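Amino acid ABC transporter, periplasmic amino acid-binding protein, putative (Streptococcus pneumoniae, PDB 4I62) binds L-arginine as the substrate-binding protein of an amino acid ABC transporter, probably a membrane-anchored lipoprotein that passes its cargo to the permease. Local coordinates at residues V242-T245 / I246-K250. Numbering follows the deposited sequence. Where two conformers were deposited one is given.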
ATOM      1  N   VAL A 242      -9.595 -16.568  -0.705  1.00  9.85           N
ATOM      2  CA  VAL A 242      -8.978 -15.358  -1.190  1.00  9.53           C
ATOM      3  C   VAL A 242      -8.428 -15.565  -2.596  1.00  9.08           C
ATOM      4  O   VAL A 242      -8.626 -14.714  -3.490  1.00  9.75           O
ATOM      5  CB  VAL A 242      -7.888 -14.893  -0.195  1.00  9.27           C
ATOM      6  CG1 VAL A 242      -7.147 -13.729  -0.771  1.00 10.73           C
ATOM      7  CG2 VAL A 242      -8.495 -14.497   1.138  1.00 10.60           C
ATOM      8  N   ASP A 243      -7.728 -16.668  -2.810  1.00  8.55           N
ATOM      9  CA  ASP A 243      -7.115 -16.918  -4.127  1.00  9.06           C
ATOM     10  C   ASP A 243      -8.150 -17.179  -5.218  1.00  8.97           C
ATOM     11  O   ASP A 243      -7.932 -16.775  -6.355  1.00  9.58           O
ATOM     12  CB  ASP A 243      -6.106 -18.065  -4.023  1.00  9.42           C
ATOM     13  CG  ASP A 243      -4.808 -17.614  -3.363  1.00  9.83           C
ATOM     14  OD1 ASP A 243      -4.666 -16.399  -3.063  1.00 11.98           O
ATOM     15  OD2 ASP A 243      -3.911 -18.421  -3.161  1.00 12.15           O
ATOM     16  N   LYS A 244      -9.260 -17.850  -4.891  1.00  9.34           N
ATOM     17  CA  LYS A 244     -10.343 -18.010  -5.855  0.56 10.61           C
ATOM     18  C   LYS A 244     -10.844 -16.638  -6.311  1.00  9.49           C
ATOM     19  O   LYS A 244     -11.136 -16.425  -7.480  1.00 10.38           O
ATOM     20  CB  LYS A 244     -11.489 -18.805  -5.216  0.56 12.69           C
ATOM     21  CG  LYS A 244     -12.734 -18.909  -6.072  0.56 17.45           C
ATOM     22  CD  LYS A 244     -13.845 -19.609  -5.301  0.56 23.06           C
ATOM     23  CE  LYS A 244     -15.034 -19.948  -6.184  0.56 25.32           C
ATOM     24  NZ  LYS A 244     -15.526 -18.780  -6.955  0.56 29.39           N
ATOM     25  N   THR A 245     -10.964 -15.718  -5.356  1.00 10.20           N
ATOM     26  CA  THR A 245     -11.452 -14.373  -5.645  1.00  9.81           C
ATOM     27  C   THR A 245     -10.468 -13.577  -6.503  1.00  9.73           C
ATOM     28  O   THR A 245     -10.862 -12.959  -7.498  1.00 10.46           O
ATOM     29  CB  THR A 245     -11.788 -13.622  -4.331  1.00 10.94           C
ATOM     30  OG1 THR A 245     -12.697 -14.386  -3.555  1.00 13.19           O
ATOM     31  CG2 THR A 245     -12.394 -12.259  -4.608  1.00 12.95           C
ATOM     32  N   ILE A 246      -9.183 -13.616  -6.124  1.00  9.71           N
ATOM     33  CA  ILE A 246      -8.174 -12.942  -6.918  1.00  9.44           C
ATOM     34  C   ILE A 246      -8.133 -13.512  -8.333  1.00  9.50           C
ATOM     35  O   ILE A 246      -8.091 -12.756  -9.302  1.00 10.76           O
ATOM     36  CB  ILE A 246      -6.790 -13.000  -6.237  1.00  9.73           C
ATOM     37  CG1 ILE A 246      -6.811 -12.149  -4.954  1.00  9.85           C
ATOM     38  CG2 ILE A 246      -5.714 -12.503  -7.180  1.00 10.76           C
ATOM     39  CD1 ILE A 246      -5.602 -12.419  -4.036  1.00 10.54           C
ATOM     40  N   GLN A 247      -8.141 -14.834  -8.463  1.00 10.12           N
ATOM     41  CA  GLN A 247      -8.121 -15.491  -9.776  0.63 11.84           C
ATOM     42  C   GLN A 247      -9.274 -14.997 -10.674  1.00 11.84           C
ATOM     43  O   GLN A 247      -9.091 -14.665 -11.831  1.00 13.22           O
ATOM     44  CB  GLN A 247      -8.185 -17.007  -9.563  0.63 11.72           C
ATOM     45  CG  GLN A 247      -8.259 -17.874 -10.858  0.63 13.68           C
ATOM     46  CD  GLN A 247      -8.271 -19.382 -10.582  0.63 14.55           C
ATOM     47  OE1 GLN A 247      -9.325 -20.038 -10.632  0.63 21.92           O
ATOM     48  NE2 GLN A 247      -7.096 -19.950 -10.347  0.63 15.29           N
ATOM     49  N   LYS A 248     -10.464 -14.939 -10.095  1.00 11.63           N
ATOM     50  CA  LYS A 248     -11.630 -14.500 -10.842  1.00 13.76           C
ATOM     51  C   LYS A 248     -11.485 -13.047 -11.306  1.00 13.86           C
ATOM     52  O   LYS A 248     -11.778 -12.715 -12.465  1.00 14.87           O
ATOM     53  CB  LYS A 248     -12.862 -14.658  -9.940  1.00 16.05           C
ATOM     54  CG  LYS A 248     -14.156 -14.187 -10.558  1.00 21.77           C
ATOM     55  CD  LYS A 248     -15.321 -14.255  -9.572  1.00 28.91           C
ATOM     56  CE  LYS A 248     -15.567 -15.673  -9.092  1.00 33.73           C
ATOM     57  NZ  LYS A 248     -16.942 -15.845  -8.521  1.00 38.59           N
ATOM     58  N   LEU A 249     -11.044 -12.183 -10.396  1.00 11.09           N
ATOM     59  CA  LEU A 249     -10.909 -10.766 -10.727  1.00 11.48           C
ATOM     60  C   LEU A 249      -9.792 -10.506 -11.732  1.00 11.77           C
ATOM     61  O   LEU A 249      -9.909  -9.598 -12.558  1.00 14.35           O
ATOM     62  CB  LEU A 249     -10.685  -9.922  -9.463  1.00 11.57           C
ATOM     63  CG  LEU A 249     -11.860  -9.838  -8.492  1.00 13.84           C
ATOM     64  CD1 LEU A 249     -11.422  -9.207  -7.185  1.00 15.80           C
ATOM     65  CD2 LEU A 249     -12.984  -9.022  -9.057  1.00 18.35           C
ATOM     66  N   LYS A 250      -8.724 -11.308 -11.689  1.00 11.82           N
ATOM     67  CA  LYS A 250      -7.646 -11.183 -12.647  1.00 14.87           C
ATOM     68  C   LYS A 250      -8.106 -11.625 -14.032  1.00 14.30           C
ATOM     69  O   LYS A 250      -7.927 -10.901 -15.016  1.00 16.49           O
ATOM     70  CB  LYS A 250      -6.430 -12.020 -12.216  1.00 15.98           C
ATOM     71  CG  LYS A 250      -5.616 -11.374 -11.128  1.00 20.04           C
ATOM     72  CD  LYS A 250      -4.348 -12.156 -10.899  1.00 27.61           C
ATOM     73  CE  LYS A 250      -3.295 -11.279 -10.256  1.00 30.45           C
ATOM     74  NZ  LYS A 250      -1.944 -11.918 -10.266  1.00 33.79           N
TER
HETATM   75  O   HOH W   1     -12.004 -18.575  -9.134  0.51 16.41           O
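Ile246 lies back over the preceding turn of its helix, alongside Val242 and pointing the same way. Its CB sits 3.7 Å from Val242 O, and CG1, placed beside the backbone N (chi1 -68°), comes to 3.5 Å from that same oxygen. The chain then extends to CD1, which reaches Val242 CG1 at 3.8 Å, a methyl-to-methyl contact. Val242 O also accepts the helical hydrogen bond from Ile246 N (2.9 Å). Three residues further on, Leu249 repeats the pattern against Thr245: Leu249 CG is 3.4 Å from Thr245 O, and Leu249 CD1 is 4.1 Å from Thr245 CG2. Thr245 OG1 is hydrogen-bonded to Ala241 O one turn back, while CG2 stands next to Leu249 CD1. On the exposed side, Lys244 and Lys248 run side by side; in the conformer given, Lys244 NZ comes to 3.6 Å from Lys248 NZ, a doubtful close approach of like charges, since Lys244 has a second position, and Glu78 makes a weak, long ion pair with it. Lys244 O accepts both Lys248 N and a water. This part of helix 236-251 is thus amphipathic within the periplasmic binding protein type II fold: Thr245 and Leu249 pack on helix 67-79, Val242 and Ile246 meet the loop at Ser122, between strands 119-121 and 126-135, and Leu249 also touches helix 254-265.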